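PDB 3TVY: cell wall surface anchor family protein, which serves as the adhesive tip pilin of group B streptococcal pili and probably engages host targets through a metal-binding von Willebrand factor A-type domain. Local coordinates for residues M178-N183 and Y221-G226; I320-I325 and S344-T349; P10-V15 and D53-L58. All coordinates share one frame; numbering follows the deposited sequence.

This chain is the N3 domain of the tip pilin GBS104, a von Willebrand factor A-type domain whose magnesium, held by Ser20, Ser22 and Asp173, lies beyond the C-terminal ends of its parallel strands. Interactions 3 and 2 lie on that sheet, about 18 Å apart between centres and about 7 Å between nearest atoms. Interaction 3 joins strands 11-18 and 55-61 at their starts, Val15 about 10 Å, side chain to side chain, from Asp18, a magnesium-binding residue though not a ligand in this model. Interaction 1 belongs to the loops, about 23 Å from interaction 2 between centres; the Met178 side chain is about 11 Å from the magnesium.

Interaction 1: M178-N183 and Y221-G226; sequences MSYAIN and YQIVKG
Ser179 and Lys225 pair through their backbones as a single antiparallel, hydrogen-bonded bridge: Ser179 N gives to Lys225 O at 2.9 Å and Lys225 N to Ser179 O at 2.8 Å. Ser179 OG sits between its own backbone N and carbonyl carbon (chi1 57°), beside the CB of Lys225, while its polar bond is made to His301. Lys225 bends at chi2 (-75°), which carries its aliphatic chain over the methyl of Ala181, CE lying 3.7 Å from Ala181 CB; the chain then runs on to a cation-pi contact with Tyr283.

This isolated bridge joins the loop after strand 165-172 to the residues following helix 220-223 in this A-type domain. Tyr180 starts out away from the other segment, yet its ring returns to it: in one of two modelled conformers of Val224, CE1 rests obliquely against Val224 CG1 at 3.6 Å, with Ile223 CD1 slightly farther off. In the same conformer the other methyl of Val224, CG2, meets Met178 CE at 4.0 Å, which the bend of Met178 at chi3 (69°) brings round. The Tyr180 hydroxyl is bonded to Asp220 and Lys147, which anchor the far end of the ring. A water accepts from Ala181 N and donates to Ile223 O at 2.7 Å, extending the link beyond the bridge.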
loop_
_atom_site.group_PDB
_atom_site.type_symbol
_atom_site.label_atom_id
_atom_site.label_comp_id
_atom_site.label_asym_id
_atom_site.label_seq_id
_atom_site.Cartn_x
_atom_site.Cartn_y
_atom_site.Cartn_z
ATOM N N MET A 178 -3.616 2.259 -1.384
ATOM C CA MET A 178 -4.292 2.166 -0.070
ATOM C C MET A 178 -3.477 3.059 0.845
ATOM O O MET A 178 -2.323 3.365 0.520
ATOM C CB MET A 178 -4.256 0.735 0.472
ATOM C CG MET A 178 -5.071 -0.302 -0.380
ATOM S SD MET A 178 -4.688 -1.995 0.093
ATOM C CE MET A 178 -5.425 -2.064 1.710
ATOM N N SER A 179 -4.071 3.472 1.964
ATOM C CA SER A 179 -3.393 4.343 2.952
ATOM C C SER A 179 -4.079 4.275 4.316
ATOM O O SER A 179 -5.247 3.870 4.406
ATOM C CB SER A 179 -3.337 5.802 2.444
ATOM O OG SER A 179 -4.624 6.324 2.146
ATOM N N TYR A 180 -3.380 4.635 5.393
ATOM C CA TYR A 180 -4.103 4.817 6.634
ATOM C C TYR A 180 -4.712 6.202 6.624
ATOM O O TYR A 180 -4.154 7.136 6.031
ATOM C CB TYR A 180 -3.229 4.638 7.881
ATOM C CG TYR A 180 -2.940 3.189 8.208
ATOM C CD1 TYR A 180 -3.964 2.319 8.616
ATOM C CD2 TYR A 180 -1.633 2.686 8.110
ATOM C CE1 TYR A 180 -3.678 0.966 8.927
ATOM C CE2 TYR A 180 -1.350 1.359 8.415
ATOM C CZ TYR A 180 -2.362 0.510 8.823
ATOM O OH TYR A 180 -2.051 -0.796 9.098
ATOM N N ALA A 181 -5.859 6.323 7.291
ATOM C CA ALA A 181 -6.620 7.583 7.371
ATOM C C ALA A 181 -6.021 8.576 8.361
ATOM O O ALA A 181 -5.742 8.212 9.503
ATOM C CB ALA A 181 -8.035 7.291 7.794
ATOM N N ILE A 182 -5.886 9.833 7.935
ATOM C CA ILE A 182 -5.689 10.940 8.874
ATOM C C ILE A 182 -6.933 11.110 9.771
ATOM O O ILE A 182 -8.083 11.134 9.272
ATOM C CB ILE A 182 -5.344 12.242 8.120
ATOM C CG1 ILE A 182 -4.074 12.012 7.274
ATOM C CG2 ILE A 182 -5.141 13.399 9.123
ATOM C CD1 ILE A 182 -3.845 13.047 6.165
ATOM N N ASN A 183 -6.697 11.221 11.083
ATOM C CA ASN A 183 -7.775 11.284 12.086
ATOM C C ASN A 183 -8.447 12.660 12.260
ATOM O O ASN A 183 -8.384 13.276 13.350
ATOM C CB ASN A 183 -7.276 10.753 13.443
ATOM C CG ASN A 183 -8.420 10.327 14.390
ATOM O OD1 ASN A 183 -9.569 10.119 13.980
ATOM N ND2 ASN A 183 -8.093 10.221 15.672
ATOM N N TYR A 221 -9.022 -3.866 7.583
ATOM C CA TYR A 221 -10.107 -3.916 6.607
ATOM C C TYR A 221 -11.219 -2.932 6.973
ATOM O O TYR A 221 -11.953 -2.472 6.087
ATOM C CB TYR A 221 -10.651 -5.336 6.415
ATOM C CG TYR A 221 -11.604 -5.829 7.487
ATOM C CD1 TYR A 221 -12.988 -5.822 7.271
ATOM C CD2 TYR A 221 -11.127 -6.358 8.689
ATOM C CE1 TYR A 221 -13.870 -6.300 8.239
ATOM C CE2 TYR A 221 -11.993 -6.861 9.645
ATOM C CZ TYR A 221 -13.360 -6.801 9.419
ATOM O OH TYR A 221 -14.195 -7.280 10.366
ATOM N N GLN A 222 -11.313 -2.610 8.266
ATOM C CA GLN A 222 -12.306 -1.679 8.809
ATOM C C GLN A 222 -11.910 -0.204 8.696
ATOM O O GLN A 222 -12.778 0.681 8.684
ATOM C CB GLN A 222 -12.582 -1.990 10.299
ATOM C CG GLN A 222 -13.179 -3.355 10.576
ATOM C CD GLN A 222 -14.659 -3.386 10.296
ATOM O OE1 GLN A 222 -15.218 -2.436 9.766
ATOM N NE2 GLN A 222 -15.300 -4.474 10.653
ATOM N N ILE A 223 -10.604 0.073 8.653
ATOM C CA ILE A 223 -10.133 1.448 8.866
ATOM C C ILE A 223 -9.310 2.073 7.736
ATOM O O ILE A 223 -9.130 3.286 7.693
ATOM C CB ILE A 223 -9.317 1.555 10.217
ATOM C CG1 ILE A 223 -7.964 0.834 10.110
ATOM C CG2 ILE A 223 -10.162 1.092 11.398
ATOM C CD1 ILE A 223 -7.068 1.064 11.331
ATOM N N VAL A 224 -8.779 1.244 6.845
ATOM C CA VAL A 224 -7.884 1.743 5.803
ATOM C C VAL A 224 -8.662 2.415 4.671
ATOM O O VAL A 224 -9.836 2.087 4.428
ATOM C CB VAL A 224 -6.936 0.645 5.232
ATOM C CG1 VAL A 224 -5.995 0.119 6.325
ATOM C CG2 VAL A 224 -7.718 -0.482 4.580
ATOM N N LYS A 225 -8.027 3.395 4.025
ATOM C CA LYS A 225 -8.565 3.997 2.827
ATOM C C LYS A 225 -8.055 3.232 1.581
ATOM O O LYS A 225 -6.895 2.812 1.535
ATOM C CB LYS A 225 -8.188 5.498 2.753
ATOM C CG LYS A 225 -8.684 6.350 3.976
ATOM C CD LYS A 225 -10.203 6.645 3.923
ATOM C CE LYS A 225 -10.679 7.396 5.169
ATOM N NZ LYS A 225 -12.124 7.662 5.021
ATOM N N GLY A 226 -8.916 3.048 0.576
ATOM C CA GLY A 226 -8.498 2.409 -0.696
ATOM C C GLY A 226 -8.603 0.884 -0.674
ATOM O O GLY A 226 -8.543 0.264 0.399
HETATM O O HOH W 1 -6.758 4.044 8.645
#

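Interaction 2: I320-I325 and S344-T349; sequences IFTVGI and SISSKT
Ile320 and Ser347 meet through a reciprocal pair of bonds, one using a side chain and the other only backbone. Ile320 N donates to Ser347 OG at 2.9 Å in a nearly straight bond (172° at the hydrogen), and Ser347 N returns a longer one to Ile320 O at 3.2 Å. The hydroxyl can serve the strand in this way because chi1 of 66° tucks OG between the backbone N and carbonyl carbon of Ser347. Beside these bonds the CB atoms of Ile320 and Ser347 touch at 3.9 Å, and the CG2 branch of Ile320 reaches the carbonyl oxygen of Ile345 at 3.6 Å.

Two residues further along the strand, Thr322 hydrogen-bonds through OG1 to Ser346 OG at 2.7 Å. A water 2.8 Å from Thr322 OG1 donates to Ile345 O, giving the threonine hydroxyl a second polar neighbour and bridging it to the loop backbone.

Strand 319-325 belongs to the parallel sheet of the A-type domain, and 344-349 is the loop by which helix 335-344 leads into the neighbouring strand 352-355. The contact thus lies within a beta-alpha-beta crossover, where the returning chain folds back over the strand it left.

Farther out, Ser346 OG is also hydrogen-bonded to Met342 O of the helix, which probably helps to position the serine hydroxyl beside Thr322. Backbone bonds from Thr322 to Asn351 and Thr353 secure the strand on one flank, while those of Phe321 to Ile168 and His170 attach it to strand 165-172. The Ile345 side chain packs on His170.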
loop_
_atom_site.group_PDB
_atom_site.type_symbol
_atom_site.label_atom_id
_atom_site.label_comp_id
_atom_site.label_asym_id
_atom_site.label_seq_id
_atom_site.Cartn_x
_atom_site.Cartn_y
_atom_site.Cartn_z
ATOM N N ILE A 320 17.742 5.686 2.848
ATOM C CA ILE A 320 16.603 4.969 2.262
ATOM C C ILE A 320 16.689 5.072 0.754
ATOM O O ILE A 320 16.676 6.169 0.184
ATOM C CB ILE A 320 15.245 5.510 2.784
ATOM C CG1 ILE A 320 15.221 5.525 4.305
ATOM C CG2 ILE A 320 14.057 4.686 2.254
ATOM C CD1 ILE A 320 14.100 6.350 4.871
ATOM N N PHE A 321 16.789 3.909 0.110
ATOM C CA PHE A 321 16.961 3.857 -1.334
ATOM C C PHE A 321 15.754 3.181 -1.926
ATOM O O PHE A 321 15.247 2.224 -1.356
ATOM C CB PHE A 321 18.231 3.061 -1.674
ATOM C CG PHE A 321 19.498 3.625 -1.054
ATOM C CD1 PHE A 321 20.081 4.797 -1.561
ATOM C CD2 PHE A 321 20.113 2.977 0.010
ATOM C CE1 PHE A 321 21.269 5.330 -1.025
ATOM C CE2 PHE A 321 21.321 3.495 0.571
ATOM C CZ PHE A 321 21.892 4.671 0.050
ATOM N N THR A 322 15.293 3.660 -3.069
ATOM C CA THR A 322 14.099 3.096 -3.697
ATOM C C THR A 322 14.382 2.769 -5.152
ATOM O O THR A 322 14.808 3.638 -5.894
ATOM C CB THR A 322 12.918 4.128 -3.638
ATOM O OG1 THR A 322 12.730 4.535 -2.288
ATOM C CG2 THR A 322 11.607 3.512 -4.155
ATOM N N VAL A 323 14.165 1.519 -5.550
ATOM C CA VAL A 323 14.317 1.144 -6.956
ATOM C C VAL A 323 12.911 0.829 -7.494
ATOM O O VAL A 323 12.272 -0.123 -7.063
ATOM C CB VAL A 323 15.340 -0.041 -7.166
ATOM C CG1 VAL A 323 15.297 -0.555 -8.626
ATOM C CG2 VAL A 323 16.787 0.401 -6.749
ATOM N N GLY A 324 12.430 1.667 -8.409
ATOM C CA GLY A 324 11.138 1.429 -9.066
ATOM C C GLY A 324 11.312 0.549 -10.300
ATOM O O GLY A 324 12.379 0.578 -10.973
ATOM N N ILE A 325 10.274 -0.236 -10.594
ATOM C CA ILE A 325 10.270 -1.079 -11.781
ATOM C C ILE A 325 9.169 -0.668 -12.776
ATOM O O ILE A 325 7.991 -1.039 -12.596
ATOM C CB ILE A 325 10.139 -2.585 -11.450
ATOM C CG1 ILE A 325 11.018 -2.977 -10.250
ATOM C CG2 ILE A 325 10.491 -3.406 -12.710
ATOM C CD1 ILE A 325 10.625 -4.316 -9.592
ATOM N N SER A 344 9.837 11.280 -2.673
ATOM C CA SER A 344 9.352 11.738 -1.370
ATOM C C SER A 344 9.466 10.656 -0.302
ATOM O O SER A 344 9.474 10.997 0.897
ATOM C CB SER A 344 7.901 12.256 -1.452
ATOM O OG SER A 344 6.952 11.225 -1.143
ATOM N N ILE A 345 9.520 9.377 -0.708
ATOM C CA ILE A 345 9.698 8.291 0.270
ATOM C C ILE A 345 11.126 7.674 0.277
ATOM O O ILE A 345 11.364 6.573 0.814
ATOM C CB ILE A 345 8.572 7.190 0.213
ATOM C CG1 ILE A 345 8.580 6.419 -1.114
ATOM C CG2 ILE A 345 7.189 7.811 0.526
ATOM C CD1 ILE A 345 7.829 5.076 -1.094
ATOM N N SER A 346 12.049 8.416 -0.307
ATOM C CA SER A 346 13.464 8.085 -0.294
ATOM C C SER A 346 14.133 9.173 0.533
ATOM O O SER A 346 13.560 10.267 0.716
ATOM C CB SER A 346 14.010 8.020 -1.720
ATOM O OG SER A 346 13.200 7.202 -2.572
ATOM N N SER A 347 15.322 8.883 1.045
ATOM C CA SER A 347 15.950 9.782 2.000
ATOM C C SER A 347 16.612 10.985 1.316
ATOM O O SER A 347 16.893 11.987 1.964
ATOM C CB SER A 347 16.894 9.043 2.959
ATOM O OG SER A 347 18.029 8.491 2.326
ATOM N N LYS A 348 16.879 10.843 0.019
ATOM C CA LYS A 348 17.263 11.955 -0.864
ATOM C C LYS A 348 16.546 11.733 -2.190
ATOM O O LYS A 348 16.159 10.596 -2.525
ATOM C CB LYS A 348 18.797 11.992 -1.148
ATOM C CG LYS A 348 19.744 12.158 0.061
ATOM C CD LYS A 348 21.197 12.087 -0.384
ATOM C CE LYS A 348 22.167 12.351 0.761
ATOM N NZ LYS A 348 22.165 11.163 1.650
ATOM N N THR A 349 16.416 12.803 -2.966
ATOM C CA THR A 349 15.775 12.736 -4.288
ATOM C C THR A 349 16.533 11.812 -5.230
ATOM O O THR A 349 15.915 11.054 -5.991
ATOM C CB THR A 349 15.648 14.148 -4.933
ATOM O OG1 THR A 349 14.913 14.992 -4.053
ATOM C CG2 THR A 349 14.879 14.077 -6.234
HETATM O O HOH W 2 11.150 3.961 -0.025
#

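Interaction 3: P10-V15 and D53-L58; sequences PLDVVV and DNRVAL
Asp12 and Arg55 point the same way from adjacent strands, and their torsions bring the charged ends side by side: chi1 of -82° sets the Asp12 carboxylate beside its own backbone N, and a bend at chi3 (-68°) turns the Arg55 guanidinium back toward it. Arg55 then presents its NE and one terminal nitrogen, one to each carboxylate oxygen, NE to Asp12 OD1 at 2.9 Å and NH2 to Asp12 OD2 at 3.2 Å. Both oxygens lie close to the guanidinium plane, but the two flat groups are turned 47° apart; both nitrogens approach from well out of the carboxylate plane, NE on the syn side of OD1. Just before the strand, Asn54 lies alongside Leu11 and its OD1 accepts from Leu11 N at 2.8 Å, while its ND2 bonds to Ile48 O.

From there regular parallel pairing of strands 11-18 and 55-61 runs on, from Arg55 N to Leu11 O (2.8 Å) through to Val15 N and Ala57 O (2.9 Å). On the face of Val13, Val15 and Val56 the sheet packs against helix 33-49; on that of Val14 and Ala57, against helix 145-159.

Asp12 OD2 is also held by Arg164 and Ser160, and Arg55 NH2 by Gln159 O. An acid flanked by two arginines and a hydroxyl is probably stabilised as the carboxylate, its charge offset within this network where the strands begin.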
loop_
_atom_site.group_PDB
_atom_site.type_symbol
_atom_site.label_atom_id
_atom_site.label_comp_id
_atom_site.label_asym_id
_atom_site.label_seq_id
_atom_site.Cartn_x
_atom_site.Cartn_y
_atom_site.Cartn_z
ATOM N N PRO A 10 28.540 -0.786 12.165
ATOM C CA PRO A 10 27.872 -1.920 11.525
ATOM C C PRO A 10 26.568 -1.459 10.859
ATOM O O PRO A 10 26.042 -0.383 11.182
ATOM C CB PRO A 10 27.560 -2.870 12.692
ATOM C CG PRO A 10 28.243 -2.300 13.907
ATOM C CD PRO A 10 28.450 -0.846 13.641
ATOM N N LEU A 11 26.062 -2.264 9.929
ATOM C CA LEU A 11 24.822 -1.926 9.218
ATOM C C LEU A 11 23.642 -2.780 9.641
ATOM O O LEU A 11 23.748 -3.998 9.719
ATOM C CB LEU A 11 25.005 -2.024 7.699
ATOM C CG LEU A 11 26.142 -1.271 6.991
ATOM C CD1 LEU A 11 26.030 -1.496 5.492
ATOM C CD2 LEU A 11 26.141 0.170 7.279
ATOM N N ASP A 12 22.527 -2.114 9.921
ATOM C CA ASP A 12 21.242 -2.748 10.104
ATOM C C ASP A 12 20.402 -2.383 8.883
ATOM O O ASP A 12 20.137 -1.202 8.657
ATOM C CB ASP A 12 20.580 -2.225 11.368
ATOM C CG ASP A 12 21.089 -2.918 12.640
ATOM O OD1 ASP A 12 21.717 -4.004 12.571
ATOM O OD2 ASP A 12 20.855 -2.371 13.718
ATOM N N VAL A 13 19.998 -3.387 8.094
ATOM C CA VAL A 13 19.345 -3.131 6.788
ATOM C C VAL A 13 17.963 -3.807 6.758
ATOM O O VAL A 13 17.844 -5.021 7.008
ATOM C CB VAL A 13 20.214 -3.659 5.583
ATOM C CG1 VAL A 13 19.581 -3.355 4.246
ATOM C CG2 VAL A 13 21.629 -3.089 5.616
ATOM N N VAL A 14 16.915 -3.033 6.457
ATOM C CA VAL A 14 15.630 -3.621 6.127
ATOM C C VAL A 14 15.452 -3.557 4.587
ATOM O O VAL A 14 15.540 -2.463 3.999
ATOM C CB VAL A 14 14.471 -2.870 6.822
ATOM C CG1 VAL A 14 13.127 -3.422 6.376
ATOM C CG2 VAL A 14 14.592 -2.960 8.363
ATOM N N VAL A 15 15.227 -4.714 3.951
ATOM C CA VAL A 15 14.730 -4.763 2.545
ATOM C C VAL A 15 13.163 -4.827 2.540
ATOM O O VAL A 15 12.556 -5.702 3.167
ATOM C CB VAL A 15 15.316 -5.955 1.726
ATOM C CG1 VAL A 15 14.823 -5.895 0.276
ATOM C CG2 VAL A 15 16.849 -5.938 1.705
ATOM N N ASP A 53 29.404 -8.271 10.810
ATOM C CA ASP A 53 28.817 -7.256 11.719
ATOM C C ASP A 53 27.376 -6.816 11.341
ATOM O O ASP A 53 26.622 -6.300 12.190
ATOM C CB ASP A 53 29.691 -5.992 11.763
ATOM C CG ASP A 53 31.111 -6.258 12.282
ATOM O OD1 ASP A 53 31.291 -7.247 13.031
ATOM O OD2 ASP A 53 32.026 -5.458 11.930
ATOM N N ASN A 54 27.025 -6.992 10.070
ATOM C CA ASN A 54 25.786 -6.469 9.494
ATOM C C ASN A 54 24.571 -7.356 9.728
ATOM O O ASN A 54 24.638 -8.577 9.545
ATOM C CB ASN A 54 25.972 -6.269 7.983
ATOM C CG ASN A 54 27.017 -5.210 7.648
ATOM O OD1 ASN A 54 27.324 -4.336 8.469
ATOM N ND2 ASN A 54 27.549 -5.274 6.429
ATOM N N ARG A 55 23.446 -6.747 10.084
ATOM C CA ARG A 55 22.192 -7.497 10.207
ATOM C C ARG A 55 21.183 -7.133 9.105
ATOM O O ARG A 55 21.230 -6.030 8.534
ATOM C CB ARG A 55 21.577 -7.280 11.582
ATOM C CG ARG A 55 22.506 -7.616 12.725
ATOM C CD ARG A 55 21.765 -7.612 14.041
ATOM N NE ARG A 55 21.325 -6.256 14.407
ATOM C CZ ARG A 55 20.506 -5.994 15.410
ATOM N NH1 ARG A 55 20.053 -6.989 16.170
ATOM N NH2 ARG A 55 20.148 -4.739 15.675
ATOM N N VAL A 56 20.280 -8.067 8.804
ATOM C CA VAL A 56 19.268 -7.853 7.748
ATOM C C VAL A 56 17.877 -8.297 8.195
ATOM O O VAL A 56 17.736 -9.165 9.068
ATOM C CB VAL A 56 19.660 -8.534 6.366
ATOM C CG1 VAL A 56 20.877 -7.871 5.737
ATOM C CG2 VAL A 56 19.896 -10.043 6.522
ATOM N N ALA A 57 16.864 -7.666 7.615
ATOM C CA ALA A 57 15.477 -8.033 7.814
ATOM C C ALA A 57 14.739 -7.828 6.490
ATOM O O ALA A 57 15.156 -7.030 5.645
ATOM C CB ALA A 57 14.840 -7.217 8.897
ATOM N N LEU A 58 13.624 -8.528 6.334
ATOM C CA LEU A 58 12.900 -8.527 5.059
ATOM C C LEU A 58 11.411 -8.306 5.292
ATOM O O LEU A 58 10.806 -8.996 6.081
ATOM C CB LEU A 58 13.153 -9.846 4.306
ATOM C CG LEU A 58 12.288 -10.211 3.087
ATOM C CD1 LEU A 58 12.522 -9.329 1.920
ATOM C CD2 LEU A 58 12.413 -11.687 2.709
#